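Local coordinates for protein 3'-5'-exonuclease (Saccharomyces cerevisiae, PDB 3E2V) that cleaves DNA as a TatD-type nuclease that binds magnesium, probably nicking double strands and trimming them from the 3' end, at residues Y14-L19 and L300-P305; E45-R50 and N357-M362; V52-V57 and K82-I87. One frame throughout, in Å; residues are numbered along the deposited sequence.

Contact 1: Y14-L19 and L300-P305; sequences YYDIGL and LETDAP. With MG (magnesium ion), chain E.
Asp-16 lays its carboxylate against Thr-302, and the two side chains cross at about a right angle. CG stands anti to the Asp-16 backbone N (chi1 -172°), which carries the oxygens across to the 301-302 backbone. OD2 accepts from Thr-302 OG1 at 2.6 Å through its syn lone pair. OD1 takes two N-H groups from opposite faces of the carboxylate plane: Thr-302 N at 2.9 Å, and Gly-18 N, which closes an Asx turn. Thr-302 OG1 in turn accepts from Ala-304 N at 3.0 Å, an ST turn. With an alanine in place of the aspartate, both N-H groups and the Thr-302 hydroxyl are likely to lose their acceptor, leaving the 302-304 turn free to shift. Nearby, Ile-17 CG1 rests on Glu-301 CB at 3.6 Å. The Glu-301 carboxylate accepts hydrogen bonds from Asn-277, the Ser-254 backbone N and His-253 ND1. Asp-303 OD1 binds magnesium at 2.2 Å and also accepts from Asn-20; His-253 and four waters complete the site. A water joins Tyr-15 O to Leu-300 N where the TIM barrel closes. Strand 14-16, the first of the barrel, lies between strands 52-57 and 298-300, with helices 362-373 and 377-392 packed against it.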
loop_
_atom_site.group_PDB
_atom_site.type_symbol
_atom_site.label_atom_id
_atom_site.label_comp_id
_atom_site.label_asym_id
_atom_site.label_seq_id
_atom_site.Cartn_x
_atom_site.Cartn_y
_atom_site.Cartn_z
ATOM N N TYR A 14 4.018 -1.995 16.083
ATOM C CA TYR A 14 3.890 -2.268 14.633
ATOM C C TYR A 14 3.223 -1.113 13.903
ATOM O O TYR A 14 2.370 -0.417 14.455
ATOM C CB TYR A 14 3.062 -3.536 14.383
ATOM C CG TYR A 14 3.539 -4.773 15.105
ATOM C CD1 TYR A 14 4.695 -5.450 14.683
ATOM C CD2 TYR A 14 2.812 -5.302 16.166
ATOM C CE1 TYR A 14 5.132 -6.591 15.339
ATOM C CE2 TYR A 14 3.240 -6.467 16.837
ATOM C CZ TYR A 14 4.403 -7.094 16.424
ATOM O OH TYR A 14 4.812 -8.243 17.069
ATOM N N TYR A 15 3.611 -0.944 12.638
ATOM C CA TYR A 15 3.098 0.111 11.786
ATOM C C TYR A 15 2.739 -0.562 10.471
ATOM O O TYR A 15 3.624 -0.868 9.650
ATOM C CB TYR A 15 4.189 1.157 11.583
ATOM C CG TYR A 15 3.777 2.511 11.075
ATOM C CD1 TYR A 15 4.407 3.638 11.594
ATOM C CD2 TYR A 15 2.836 2.686 10.048
ATOM C CE1 TYR A 15 4.105 4.896 11.146
ATOM C CE2 TYR A 15 2.500 3.986 9.593
ATOM C CZ TYR A 15 3.173 5.075 10.163
ATOM O OH TYR A 15 2.923 6.374 9.788
ATOM N N ASP A 16 1.440 -0.828 10.283
ATOM C CA ASP A 16 0.989 -1.558 9.091
ATOM C C ASP A 16 0.916 -0.589 7.927
ATOM O O ASP A 16 0.056 0.293 7.917
ATOM C CB ASP A 16 -0.385 -2.185 9.363
ATOM C CG ASP A 16 -0.856 -3.127 8.258
ATOM O OD1 ASP A 16 -0.283 -3.142 7.137
ATOM O OD2 ASP A 16 -1.838 -3.867 8.532
ATOM N N ILE A 17 1.819 -0.724 6.956
ATOM C CA ILE A 17 1.836 0.229 5.822
ATOM C C ILE A 17 0.840 -0.127 4.734
ATOM O O ILE A 17 0.733 0.606 3.753
ATOM C CB ILE A 17 3.255 0.415 5.204
ATOM C CG1 ILE A 17 3.713 -0.830 4.442
ATOM C CG2 ILE A 17 4.242 0.781 6.308
ATOM C CD1 ILE A 17 4.830 -0.568 3.421
ATOM N N GLY A 18 0.083 -1.211 4.940
ATOM C CA GLY A 18 -0.822 -1.709 3.909
ATOM C C GLY A 18 -2.157 -2.157 4.448
ATOM O O GLY A 18 -2.487 -3.348 4.414
ATOM N N LEU A 19 -2.944 -1.211 4.937
ATOM C CA LEU A 19 -4.244 -1.548 5.453
ATOM C C LEU A 19 -5.341 -1.089 4.480
ATOM O O LEU A 19 -5.546 0.111 4.275
ATOM C CB LEU A 19 -4.421 -0.918 6.839
ATOM C CG LEU A 19 -5.792 -1.092 7.514
ATOM C CD1 LEU A 19 -6.205 -2.557 7.562
ATOM C CD2 LEU A 19 -5.756 -0.544 8.919
ATOM N N LEU A 300 6.972 -3.662 7.077
ATOM C CA LEU A 300 5.982 -4.716 7.307
ATOM C C LEU A 300 4.577 -4.206 7.019
ATOM O O LEU A 300 4.256 -3.030 7.253
ATOM C CB LEU A 300 6.055 -5.178 8.767
ATOM C CG LEU A 300 7.375 -5.797 9.218
ATOM C CD1 LEU A 300 7.371 -6.034 10.738
ATOM C CD2 LEU A 300 7.544 -7.104 8.476
ATOM N N GLU A 301 3.726 -5.113 6.546
ATOM C CA GLU A 301 2.343 -4.789 6.202
ATOM C C GLU A 301 1.545 -6.059 6.205
ATOM O O GLU A 301 2.114 -7.159 6.098
ATOM C CB GLU A 301 2.225 -4.134 4.817
ATOM C CG GLU A 301 3.308 -4.565 3.839
ATOM C CD GLU A 301 2.908 -4.342 2.383
ATOM O OE1 GLU A 301 1.835 -4.831 1.982
ATOM O OE2 GLU A 301 3.679 -3.703 1.652
ATOM N N THR A 302 0.227 -5.917 6.346
ATOM C CA THR A 302 -0.653 -7.089 6.245
ATOM C C THR A 302 -1.334 -7.216 4.887
ATOM O O THR A 302 -1.640 -8.328 4.434
ATOM C CB THR A 302 -1.783 -7.111 7.312
ATOM O OG1 THR A 302 -2.611 -5.940 7.184
ATOM C CG2 THR A 302 -1.227 -7.261 8.723
ATOM N N ASP A 303 -1.590 -6.085 4.221
ATOM C CA ASP A 303 -2.482 -6.055 3.039
ATOM C C ASP A 303 -3.896 -6.507 3.396
ATOM O O ASP A 303 -4.674 -6.880 2.501
ATOM C CB ASP A 303 -1.912 -6.859 1.853
ATOM C CG ASP A 303 -2.390 -6.327 0.522
ATOM O OD1 ASP A 303 -2.498 -5.083 0.381
ATOM O OD2 ASP A 303 -2.653 -7.150 -0.388
ATOM N N ALA A 304 -4.239 -6.435 4.686
ATOM C CA ALA A 304 -5.584 -6.867 5.117
ATOM C C ALA A 304 -6.653 -6.159 4.253
ATOM O O ALA A 304 -6.533 -4.961 3.958
ATOM C CB ALA A 304 -5.776 -6.568 6.558
ATOM N N PRO A 305 -7.701 -6.874 3.832
ATOM C CA PRO A 305 -8.108 -8.217 4.245
ATOM C C PRO A 305 -7.452 -9.373 3.497
ATOM O O PRO A 305 -7.838 -10.527 3.716
ATOM C CB PRO A 305 -9.603 -8.212 3.935
ATOM C CG PRO A 305 -9.669 -7.432 2.647
ATOM C CD PRO A 305 -8.644 -6.295 2.842
HETATM MG MG MG E . -2.225 -4.152 -1.649
HETATM O O HOH W 1 6.415 -1.603 9.011
HETATM O O HOH W 2 -4.129 -4.812 -2.083
HETATM O O HOH W 3 -1.544 -5.802 -2.575
HETATM O O HOH W 4 -3.135 -2.414 -1.030
HETATM O O HOH W 5 -1.963 -3.318 -4.073
#

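Contact 2: E45-R50 and N357-M362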
loop_
_atom_site.group_PDB
_atom_site.type_symbol
_atom_site.label_atom_id
_atom_site.label_comp_id
_atom_site.label_asym_id
_atom_site.label_seq_id
_atom_site.Cartn_x
_atom_site.Cartn_y
_atom_site.Cartn_z
ATOM N N GLU A 45 -9.525 -1.971 17.461
ATOM C CA GLU A 45 -9.288 -2.378 18.851
ATOM C C GLU A 45 -8.464 -3.667 18.934
ATOM O O GLU A 45 -7.540 -3.771 19.759
ATOM C CB GLU A 45 -10.623 -2.495 19.609
ATOM C CG GLU A 45 -11.312 -1.141 19.751
ATOM C CD GLU A 45 -12.730 -1.190 20.316
ATOM O OE1 GLU A 45 -13.299 -2.289 20.481
ATOM O OE2 GLU A 45 -13.265 -0.094 20.600
ATOM N N ARG A 46 -8.768 -4.646 18.080
ATOM C CA ARG A 46 -7.986 -5.889 18.021
ATOM C C ARG A 46 -6.536 -5.592 17.639
ATOM O O ARG A 46 -5.599 -6.139 18.238
ATOM C CB ARG A 46 -8.579 -6.896 17.036
ATOM C CG ARG A 46 -9.885 -7.500 17.509
ATOM C CD ARG A 46 -10.324 -8.621 16.616
ATOM N NE ARG A 46 -10.835 -8.215 15.295
ATOM C CZ ARG A 46 -12.079 -7.800 15.068
ATOM N NH1 ARG A 46 -12.938 -7.623 16.079
ATOM N NH2 ARG A 46 -12.452 -7.508 13.826
ATOM N N ALA A 47 -6.347 -4.729 16.639
ATOM C CA ALA A 47 -4.998 -4.381 16.214
ATOM C C ALA A 47 -4.200 -3.700 17.340
ATOM O O ALA A 47 -3.032 -4.016 17.569
ATOM C CB ALA A 47 -5.056 -3.496 14.953
ATOM N N ALA A 48 -4.844 -2.766 18.043
ATOM C CA ALA A 48 -4.184 -2.029 19.136
ATOM C C ALA A 48 -3.778 -2.987 20.257
ATOM O O ALA A 48 -2.689 -2.876 20.844
ATOM C CB ALA A 48 -5.090 -0.942 19.674
ATOM N N GLN A 49 -4.645 -3.955 20.529
ATOM C CA GLN A 49 -4.374 -4.965 21.549
ATOM C C GLN A 49 -3.173 -5.827 21.163
ATOM O O GLN A 49 -2.451 -6.322 22.042
ATOM C CB GLN A 49 -5.623 -5.821 21.785
ATOM C CG GLN A 49 -5.469 -6.784 22.960
ATOM C CD GLN A 49 -6.782 -7.402 23.392
ATOM O OE1 GLN A 49 -7.823 -6.726 23.453
ATOM N NE2 GLN A 49 -6.740 -8.683 23.695
ATOM N N ARG A 50 -2.952 -6.009 19.857
ATOM C CA ARG A 50 -1.781 -6.738 19.363
ATOM C C ARG A 50 -0.656 -5.790 18.890
ATOM O O ARG A 50 0.130 -6.117 17.997
ATOM C CB ARG A 50 -2.177 -7.754 18.279
ATOM C CG ARG A 50 -3.327 -8.701 18.651
ATOM C CD ARG A 50 -3.065 -9.390 19.996
ATOM N NE ARG A 50 -1.744 -10.029 19.983
ATOM C CZ ARG A 50 -1.028 -10.276 21.077
ATOM N NH1 ARG A 50 -1.501 -9.942 22.279
ATOM N NH2 ARG A 50 0.159 -10.863 20.958
ATOM N N ASN A 357 -8.299 -11.337 6.497
ATOM C CA ASN A 357 -7.108 -10.933 7.243
ATOM C C ASN A 357 -7.316 -9.583 7.933
ATOM O O ASN A 357 -8.201 -8.811 7.549
ATOM C CB ASN A 357 -5.884 -10.930 6.322
ATOM C CG ASN A 357 -4.582 -10.961 7.086
ATOM O OD1 ASN A 357 -4.539 -11.324 8.271
ATOM N ND2 ASN A 357 -3.509 -10.556 6.416
ATOM N N GLU A 358 -6.523 -9.311 8.974
ATOM C CA GLU A 358 -6.653 -8.078 9.737
ATOM C C GLU A 358 -5.302 -7.486 10.104
ATOM O O GLU A 358 -4.308 -8.223 10.175
ATOM C CB GLU A 358 -7.432 -8.317 11.033
ATOM C CG GLU A 358 -8.843 -8.846 10.834
ATOM C CD GLU A 358 -9.703 -8.711 12.086
ATOM O OE1 GLU A 358 -9.192 -8.242 13.121
ATOM O OE2 GLU A 358 -10.893 -9.106 12.041
ATOM N N PRO A 359 -5.267 -6.169 10.376
ATOM C CA PRO A 359 -3.999 -5.557 10.825
ATOM C C PRO A 359 -3.449 -6.142 12.136
ATOM O O PRO A 359 -2.232 -6.047 12.382
ATOM C CB PRO A 359 -4.352 -4.064 10.974
ATOM C CG PRO A 359 -5.860 -4.031 11.095
ATOM C CD PRO A 359 -6.353 -5.173 10.240
ATOM N N CYS A 360 -4.290 -6.758 12.969
ATOM C CA CYS A 360 -3.754 -7.372 14.189
ATOM C C CYS A 360 -2.822 -8.535 13.900
ATOM O O CYS A 360 -2.182 -9.072 14.822
ATOM C CB CYS A 360 -4.852 -7.838 15.156
ATOM S SG CYS A 360 -5.912 -9.180 14.559
ATOM N N ASN A 361 -2.734 -8.933 12.636
ATOM C CA ASN A 361 -1.842 -10.012 12.238
ATOM C C ASN A 361 -0.456 -9.543 11.798
ATOM O O ASN A 361 0.341 -10.330 11.290
ATOM C CB ASN A 361 -2.513 -10.895 11.182
ATOM C CG ASN A 361 -3.624 -11.742 11.780
ATOM O OD1 ASN A 361 -3.702 -11.899 12.998
ATOM N ND2 ASN A 361 -4.504 -12.252 10.940
ATOM N N MET A 362 -0.155 -8.273 12.043
ATOM C CA MET A 362 1.211 -7.762 11.851
ATOM C C MET A 362 2.250 -8.633 12.550
ATOM O O MET A 362 3.309 -8.935 11.994
ATOM C CB MET A 362 1.301 -6.321 12.357
ATOM C CG MET A 362 0.786 -5.312 11.325
ATOM S SD MET A 362 1.814 -5.122 9.773
ATOM C CE MET A 362 3.176 -4.118 10.492
HETATM O O HOH W 6 0.019 -7.523 15.494
#
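Arg-46 holds CG anti to its carbonyl carbon (chi1 -71°), and a bend at chi3 (-73°) swings the guanidinium round to Glu-358, whose chain runs extended beyond CG. The salt bridge is side-on, one nitrogen to each oxygen. Arg-46 NE meets the syn lone pair of Glu-358 OE1 at 2.7 Å, almost straight and in the guanidinium plane. Arg-46 NH2 reaches Glu-358 OE2 at 2.9 Å but tilted, because the two planes are turned 42° apart. Each group has a second partner: Asp-39 takes Arg-46 NH2, and Arg-356 takes Glu-358 OE2. In this TatD-type TIM barrel, helix 40-49 links the first two barrel strands, and 357-362 is the loop that leads into helix 362-373. The two backbones come close, with Ala-47 CA 3.8 Å from Cys-360 CA. Cys-360 CB presses on Arg-46 O at 3.6 Å and on Ala-47 CA. Beside it, Ala-47 CB touches Pro-359 CG at 4.0 Å. Arg-50 lays CG along Cys-360 CB at 3.9 Å, then turns its guanidinium away to a salt bridge with Glu-363. One water donates to both Arg-50 O and Cys-360 O. Within the loop, Asn-361 ND2 donates to Asn-357 OD1 at 2.8 Å.

Contact 3: V52-V57 and K82-I87; sequences VKNALV and KLYHTI
Five backbone hydrogen bonds zip strand 52-57 to strand 82-87 in parallel register. Ala-55 and Val-57 use both N and O: Ala-55 bonds to Lys-82 O and Tyr-84 N, Val-57 to Tyr-84 O and Thr-86 N. A bond from Lys-82 N to Lys-53 O completes the ladder. The bond from Val-57 N to Tyr-84 O is the shortest of the five, at 2.7 Å. The strand axes cross at -23° and come within 4.2 Å.

On one face of the sheet, the Asn-54 amide reaches the Tyr-84 ring. OD1 sits at the ring edge, near its plane, 3.2 Å from Tyr-84 CE2. The amide and ring planes are 38° apart. Lys-82 CB lies 3.8 Å from the same Asn-54 OD1. Further along, Leu-56 has CG anti to its backbone N (chi1 -176°), which carries CD1 over the backbone of the partner strand and leaves CD2 beside the Thr-86 methyl. CD1 lies against Tyr-84 CB at 3.9 Å, and CD2 meets Thr-86 CG2 at 3.8 Å, the two side chains crossing at about a right angle. The other face is apolar where Ala-55 CB touches Leu-83 CD2 at 3.9 Å. Val-57 CB lies beside His-85 CB at 4.0 Å.

A second shell sets these groups. His-85 ND1 donates to Thr-86 O, which lies in the imidazole plane, so the bond holds the ring's rotation. Thr-86 OG1 is hydrogen-bonded to Gly-160 O and Gly-59 N. Tyr-84 leans on Arg-157 of the next strand.

The two strands and helix 62-75 form one beta-alpha-beta unit of the TIM barrel. The helix covers the Val-57, Leu-83 and His-85 face. Strand 14-16 flanks 52-57, and strand 156-165 flanks 82-87.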
loop_
_atom_site.group_PDB
_atom_site.type_symbol
_atom_site.label_atom_id
_atom_site.label_comp_id
_atom_site.label_asym_id
_atom_site.label_seq_id
_atom_site.Cartn_x
_atom_site.Cartn_y
_atom_site.Cartn_z
ATOM N N VAL A 52 -0.311 -2.914 17.382
ATOM C CA VAL A 52 -0.298 -2.062 16.196
ATOM C C VAL A 52 -0.623 -0.641 16.626
ATOM O O VAL A 52 -1.698 -0.372 17.177
ATOM C CB VAL A 52 -1.251 -2.562 15.087
ATOM C CG1 VAL A 52 -1.003 -1.788 13.778
ATOM C CG2 VAL A 52 -1.073 -4.059 14.872
ATOM N N LYS A 53 0.314 0.269 16.368
ATOM C CA LYS A 53 0.177 1.642 16.805
ATOM C C LYS A 53 -0.349 2.552 15.706
ATOM O O LYS A 53 -1.102 3.486 15.974
ATOM C CB LYS A 53 1.517 2.179 17.316
ATOM C CG LYS A 53 2.167 1.318 18.379
ATOM C CD LYS A 53 1.316 1.186 19.643
ATOM C CE LYS A 53 1.967 0.211 20.599
ATOM N NZ LYS A 53 1.142 0.051 21.832
ATOM N N ASN A 54 0.081 2.315 14.470
ATOM C CA ASN A 54 -0.231 3.203 13.350
ATOM C C ASN A 54 -0.538 2.325 12.146
ATOM O O ASN A 54 -0.067 1.179 12.088
ATOM C CB ASN A 54 0.990 4.054 12.958
ATOM C CG ASN A 54 1.287 5.187 13.916
ATOM O OD1 ASN A 54 1.430 6.339 13.480
ATOM N ND2 ASN A 54 1.424 4.882 15.184
ATOM N N ALA A 55 -1.327 2.845 11.199
ATOM C CA ALA A 55 -1.504 2.142 9.930
ATOM C C ALA A 55 -1.710 3.146 8.826
ATOM O O ALA A 55 -2.204 4.250 9.061
ATOM C CB ALA A 55 -2.674 1.169 9.994
ATOM N N LEU A 56 -1.307 2.753 7.621
ATOM C CA LEU A 56 -1.508 3.555 6.436
ATOM C C LEU A 56 -2.645 2.934 5.629
ATOM O O LEU A 56 -2.544 1.771 5.196
ATOM C CB LEU A 56 -0.209 3.589 5.616
ATOM C CG LEU A 56 -0.209 4.468 4.360
ATOM C CD1 LEU A 56 -0.273 5.953 4.743
ATOM C CD2 LEU A 56 1.071 4.200 3.567
ATOM N N VAL A 57 -3.721 3.701 5.446
ATOM C CA VAL A 57 -4.902 3.247 4.707
ATOM C C VAL A 57 -4.698 3.546 3.228
ATOM O O VAL A 57 -4.411 4.667 2.863
ATOM C CB VAL A 57 -6.179 3.946 5.246
ATOM C CG1 VAL A 57 -7.430 3.571 4.449
ATOM C CG2 VAL A 57 -6.378 3.593 6.716
ATOM N N LYS A 82 -3.366 5.303 15.262
ATOM C CA LYS A 82 -3.239 6.514 14.480
ATOM C C LYS A 82 -3.275 6.101 13.010
ATOM O O LYS A 82 -2.430 5.315 12.557
ATOM C CB LYS A 82 -1.951 7.269 14.810
ATOM C CG LYS A 82 -1.775 8.561 14.034
ATOM C CD LYS A 82 -2.851 9.599 14.365
ATOM C CE LYS A 82 -2.760 10.809 13.453
ATOM N NZ LYS A 82 -4.072 11.518 13.342
ATOM N N LEU A 83 -4.268 6.611 12.284
ATOM C CA LEU A 83 -4.435 6.271 10.881
ATOM C C LEU A 83 -4.011 7.399 9.975
ATOM O O LEU A 83 -4.406 8.561 10.150
ATOM C CB LEU A 83 -5.881 5.911 10.591
ATOM C CG LEU A 83 -6.437 4.703 11.348
ATOM C CD1 LEU A 83 -7.910 4.523 11.044
ATOM C CD2 LEU A 83 -5.686 3.438 11.004
ATOM N N TYR A 84 -3.191 7.023 8.998
ATOM C CA TYR A 84 -2.836 7.884 7.885
ATOM C C TYR A 84 -3.377 7.279 6.604
ATOM O O TYR A 84 -3.873 6.166 6.617
ATOM C CB TYR A 84 -1.318 8.083 7.825
ATOM C CG TYR A 84 -0.775 8.645 9.119
ATOM C CD1 TYR A 84 -1.112 9.929 9.525
ATOM C CD2 TYR A 84 0.044 7.886 9.936
ATOM C CE1 TYR A 84 -0.632 10.457 10.719
ATOM C CE2 TYR A 84 0.527 8.400 11.141
ATOM C CZ TYR A 84 0.187 9.679 11.524
ATOM O OH TYR A 84 0.676 10.175 12.719
ATOM N N HIS A 85 -3.331 8.020 5.497
ATOM C CA HIS A 85 -3.778 7.435 4.233
ATOM C C HIS A 85 -3.003 7.958 3.035
ATOM O O HIS A 85 -2.259 8.960 3.116
ATOM C CB HIS A 85 -5.268 7.691 4.026
ATOM C CG HIS A 85 -5.569 9.130 3.760
ATOM N ND1 HIS A 85 -5.537 9.663 2.491
ATOM C CD2 HIS A 85 -5.809 10.164 4.603
ATOM C CE1 HIS A 85 -5.809 10.956 2.554
ATOM N NE2 HIS A 85 -5.985 11.281 3.823
ATOM N N THR A 86 -3.206 7.277 1.912
ATOM C CA THR A 86 -2.607 7.707 0.658
ATOM C C THR A 86 -3.671 8.367 -0.215
ATOM O O THR A 86 -4.881 8.310 0.086
ATOM C CB THR A 86 -1.997 6.490 -0.121
ATOM O OG1 THR A 86 -3.054 5.720 -0.717
ATOM C CG2 THR A 86 -1.201 5.578 0.808
ATOM N N ILE A 87 -3.201 9.010 -1.293
ATOM C CA ILE A 87 -4.033 9.502 -2.403
ATOM C C ILE A 87 -3.321 9.185 -3.705
ATOM O O ILE A 87 -2.149 9.508 -3.874
ATOM C CB ILE A 87 -4.252 11.020 -2.335
ATOM C CG1 ILE A 87 -4.962 11.408 -1.030
ATOM C CG2 ILE A 87 -5.039 11.499 -3.580
ATOM C CD1 ILE A 87 -5.097 12.927 -0.832
#

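Contacts 1 and 3 share one parallel sheet. Strands 14-16 and 52-57 are neighbours in it, and the contact centres are about 9 Å apart. Contact 2 lies outside the sheet, its centre about 9 Å from that of contact 1 and about 13 Å from that of contact 3. Helix 40-49 runs on into strand 52-57. Along the chain the order is 14-19, 45-50, 52-57, 82-87, 300-305, 357-362. Contact 3 is nested inside the loops closed by the other two, which cross. A probable hydrogen bond from Asn-357 N to Pro-305 O joins contacts 1 and 2. These two tie the later chain to the barrel's start; contact 1 carries the magnesium ligand Asp-303, and contact 2 lies farther out.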